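Local structure of VAO-type flavoprotein oxidase VAO615 (6F72) at residues T413-I418 against G513-N518. The protein probably acts as a secreted flavoprotein oxidase, carrying a bicovalently bound FAD that reacts rapidly with oxygen when reduced, although no substrate has been identified. Residues are numbered along the deposited sequence; the frame is centred on the assembly and turned at random.
Sequences TNSRII and GSVYLN. With FAD (flavin-adenine dinucleotide), chain E.
Two torsions lay the R416 side chain along G513 and S514: CG is placed anti to the backbone N (chi1 -161°), and a bend at chi2 (72°) turns the chain back over the opposing backbone. Its guanidinium therefore lies with one face over the G513-S514 peptide, S514 N sitting 3.5 Å from its plane and over its centre, while V515 CG2 meets the edge, 3.6 Å from R416 NH1. R416 NE bonds T510 and R416 NH1 forms a salt bridge with D507, so both the face and the polar end of the group are held. Replacing R416 with an alanine is likely to leave D507 without its charge partner and the G513-S514 peptide without the flat group that covers it. Alongside this face contact, I417 and S514 form a single antiparallel, hydrogen-bonded bridge. I417 N donates to S514 O at 2.8 Å, and S514 N returns a longer bond of 3.2 Å to I417 O. R416 CA adds a CH···O contact to S514 O. Further along, S415 OG takes only a weak bond from Y516 N (3.1 Å, 125° at the hydrogen); its stronger partner is E519 O. I417 CD1 packs on Y516 CB at 3.9 Å. From there the Y516 ring reaches the flavin, Y516 OH donating to FAD O2 at 2.6 Å, and N518 ND2 bonds that same hydroxyl nearly in its amide plane, at 2.9 Å. N518 OD1 accepts a bond from FAD O4'. The contact thus joins outer strand 412-419 of the seven-stranded sheet to a cofactor-binding loop: backbone pairing and the R416 face contact fix one end, while the other presents a hydroxyl that may help polarise the flavin C2 carbonyl.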
loop_
_atom_site.group_PDB
_atom_site.type_symbol
_atom_site.label_atom_id
_atom_site.label_comp_id
_atom_site.label_asym_id
_atom_site.label_seq_id
_atom_site.Cartn_x
_atom_site.Cartn_y
_atom_site.Cartn_z
ATOM N N THR A 413 -4.479 -9.743 2.390
ATOM C CA THR A 413 -4.393 -9.271 1.017
ATOM C C THR A 413 -3.225 -9.976 0.336
ATOM O O THR A 413 -2.113 -10.026 0.866
ATOM C CB THR A 413 -4.254 -7.721 0.938
ATOM O OG1 THR A 413 -5.474 -7.099 1.367
ATOM C CG2 THR A 413 -3.955 -7.244 -0.482
ATOM N N ASN A 414 -3.512 -10.570 -0.815
ATOM C CA ASN A 414 -2.474 -11.161 -1.673
ATOM C C ASN A 414 -2.536 -10.488 -3.026
ATOM O O ASN A 414 -3.467 -9.720 -3.282
ATOM C CB ASN A 414 -2.702 -12.666 -1.778
ATOM C CG ASN A 414 -2.902 -13.303 -0.417
ATOM O OD1 ASN A 414 -1.947 -13.551 0.321
ATOM N ND2 ASN A 414 -4.161 -13.544 -0.064
ATOM N N SER A 415 -1.550 -10.753 -3.889
ATOM C CA SER A 415 -1.519 -10.130 -5.198
ATOM C C SER A 415 -0.748 -10.919 -6.237
ATOM O O SER A 415 0.193 -11.678 -5.944
ATOM C CB SER A 415 -0.920 -8.707 -5.129
ATOM O OG SER A 415 0.417 -8.762 -4.659
ATOM N N ARG A 416 -1.145 -10.698 -7.473
ATOM C CA ARG A 416 -0.319 -11.100 -8.577
ATOM C C ARG A 416 -0.319 -9.974 -9.592
ATOM O O ARG A 416 -1.378 -9.406 -9.893
ATOM C CB ARG A 416 -0.833 -12.427 -9.160
ATOM C CG ARG A 416 0.192 -13.173 -9.998
ATOM C CD ARG A 416 1.315 -13.789 -9.172
ATOM N NE ARG A 416 2.196 -14.518 -10.064
ATOM C CZ ARG A 416 3.449 -14.883 -9.810
ATOM N NH1 ARG A 416 4.034 -14.578 -8.657
ATOM N NH2 ARG A 416 4.124 -15.556 -10.750
ATOM N N ILE A 417 0.880 -9.600 -10.043
ATOM C CA ILE A 417 1.040 -8.804 -11.245
ATOM C C ILE A 417 1.042 -9.829 -12.374
ATOM O O ILE A 417 1.887 -10.726 -12.405
ATOM C CB ILE A 417 2.343 -7.980 -11.245
ATOM C CG1 ILE A 417 2.282 -6.908 -10.152
ATOM C CG2 ILE A 417 2.553 -7.303 -12.591
ATOM C CD1 ILE A 417 3.592 -6.673 -9.443
ATOM N N ILE A 418 0.057 -9.695 -13.257
ATOM C CA ILE A 418 -0.204 -10.662 -14.329
ATOM C C ILE A 418 0.280 -10.100 -15.686
ATOM O O ILE A 418 -0.271 -9.106 -16.166
ATOM C CB ILE A 418 -1.706 -11.063 -14.373
ATOM C CG1 ILE A 418 -2.164 -11.605 -12.996
ATOM C CG2 ILE A 418 -1.971 -12.080 -15.480
ATOM C CD1 ILE A 418 -3.653 -11.881 -12.853
ATOM N N GLY A 513 4.856 -13.667 -13.919
ATOM C CA GLY A 513 4.321 -12.607 -13.073
ATOM C C GLY A 513 5.083 -12.479 -11.772
ATOM O O GLY A 513 6.141 -13.089 -11.589
ATOM N N SER A 514 4.552 -11.678 -10.857
ATOM C CA SER A 514 5.216 -11.478 -9.573
ATOM C C SER A 514 4.183 -11.103 -8.520
ATOM O O SER A 514 3.004 -10.907 -8.843
ATOM C CB SER A 514 6.297 -10.390 -9.689
ATOM O OG SER A 514 5.691 -9.122 -9.840
ATOM N N VAL A 515 4.638 -11.008 -7.271
ATOM C CA VAL A 515 3.784 -10.581 -6.160
ATOM C C VAL A 515 4.206 -9.165 -5.788
ATOM O O VAL A 515 5.387 -8.874 -5.548
ATOM C CB VAL A 515 3.784 -11.591 -4.975
ATOM C CG1 VAL A 515 2.754 -11.227 -3.904
ATOM C CG2 VAL A 515 3.451 -12.992 -5.472
ATOM N N TYR A 516 3.228 -8.269 -5.837
ATOM C CA TYR A 516 3.421 -6.876 -5.496
ATOM C C TYR A 516 3.792 -6.814 -4.010
ATOM O O TYR A 516 3.058 -7.346 -3.159
ATOM C CB TYR A 516 2.145 -6.107 -5.829
ATOM C CG TYR A 516 2.138 -4.622 -5.518
ATOM C CD1 TYR A 516 3.314 -3.842 -5.555
ATOM C CD2 TYR A 516 0.935 -3.976 -5.221
ATOM C CE1 TYR A 516 3.275 -2.472 -5.274
ATOM C CE2 TYR A 516 0.887 -2.616 -4.943
ATOM C CZ TYR A 516 2.052 -1.859 -4.982
ATOM O OH TYR A 516 1.980 -0.500 -4.689
ATOM N N LEU A 517 4.949 -6.214 -3.699
ATOM C CA LEU A 517 5.481 -6.247 -2.316
ATOM C C LEU A 517 4.576 -5.532 -1.303
ATOM O O LEU A 517 4.651 -5.792 -0.086
ATOM C CB LEU A 517 6.921 -5.703 -2.256
ATOM C CG LEU A 517 7.198 -4.205 -2.456
ATOM C CD1 LEU A 517 6.938 -3.407 -1.168
ATOM C CD2 LEU A 517 8.612 -3.941 -2.980
ATOM N N ASN A 518 3.758 -4.609 -1.817
ATOM C CA ASN A 518 2.838 -3.827 -0.986
ATOM C C ASN A 518 1.581 -4.596 -0.608
ATOM O O ASN A 518 0.971 -4.302 0.412
ATOM C CB ASN A 518 2.454 -2.505 -1.663
ATOM C CG ASN A 518 3.397 -1.345 -1.294
ATOM O OD1 ASN A 518 3.917 -1.269 -0.177
ATOM N ND2 ASN A 518 3.604 -0.436 -2.238
HETATM P PA FAD E . 2.563 2.425 6.407
HETATM O O1A FAD E . 2.094 1.108 6.969
HETATM O O2A FAD E . 2.623 3.577 7.371
HETATM O O5B FAD E . 4.003 2.198 5.732
HETATM C C5B FAD E . 4.288 1.057 4.922
HETATM C C4B FAD E . 5.778 0.736 4.914
HETATM O O4B FAD E . 6.513 1.877 4.466
HETATM C C3B FAD E . 6.352 0.373 6.270
HETATM O O3B FAD E . 7.358 -0.622 6.041
HETATM C C2B FAD E . 7.008 1.649 6.769
HETATM O O2B FAD E . 8.123 1.379 7.622
HETATM C C1B FAD E . 7.442 2.313 5.473
HETATM N N9A FAD E . 7.412 3.795 5.495
HETATM C C8A FAD E . 6.306 4.562 5.388
HETATM N N7A FAD E . 6.632 5.879 5.401
HETATM C C5A FAD E . 7.968 5.959 5.509
HETATM C C6A FAD E . 8.962 7.053 5.580
HETATM N N6A FAD E . 8.545 8.339 5.545
HETATM N N1A FAD E . 10.269 6.724 5.694
HETATM C C2A FAD E . 10.690 5.441 5.737
HETATM N N3A FAD E . 9.834 4.390 5.670
HETATM C C4A FAD E . 8.488 4.584 5.559
HETATM N N1 FAD E . -1.420 0.168 -3.106
HETATM C C2 FAD E . -1.478 0.400 -4.442
HETATM O O2 FAD E . -0.438 0.267 -5.128
HETATM N N3 FAD E . -2.627 0.769 -5.050
HETATM C C4 FAD E . -3.794 0.925 -4.403
HETATM O O4 FAD E . -4.834 1.265 -5.010
HETATM C C4X FAD E . -3.805 0.699 -2.941
HETATM N N5 FAD E . -4.931 0.847 -2.210
HETATM C C5X FAD E . -4.940 0.633 -0.863
HETATM C C6 FAD E . -6.127 0.797 -0.117
HETATM C C7 FAD E . -6.105 0.572 1.277
HETATM C C7M FAD E . -7.394 0.746 2.059
HETATM C C8 FAD E . -4.823 0.174 1.965
HETATM C C8M FAD E . -4.672 0.006 3.470
HETATM C C9 FAD E . -3.664 0.021 1.210
HETATM C C9A FAD E . -3.668 0.230 -0.172
HETATM N N10 FAD E . -2.476 0.089 -0.922
HETATM C C10 FAD E . -2.516 0.300 -2.316
HETATM C "C1'" FAD E . -1.248 -0.352 -0.264
HETATM C "C2'" FAD E . -0.161 0.650 -0.011
HETATM O "O2'" FAD E . 0.469 0.929 -1.259
HETATM C "C3'" FAD E . 0.807 -0.042 0.941
HETATM O "O3'" FAD E . 0.104 -0.628 2.058
HETATM C "C4'" FAD E . 1.873 0.921 1.442
HETATM O "O4'" FAD E . 2.888 0.188 2.131
HETATM C "C5'" FAD E . 1.273 2.027 2.312
HETATM O "O5'" FAD E . 2.284 2.860 2.857
HETATM P P FAD E . 1.915 3.881 4.041
HETATM O O1P FAD E . 0.677 4.639 3.655
HETATM O O2P FAD E . 3.208 4.585 4.382
HETATM O O3P FAD E . 1.550 2.861 5.240
#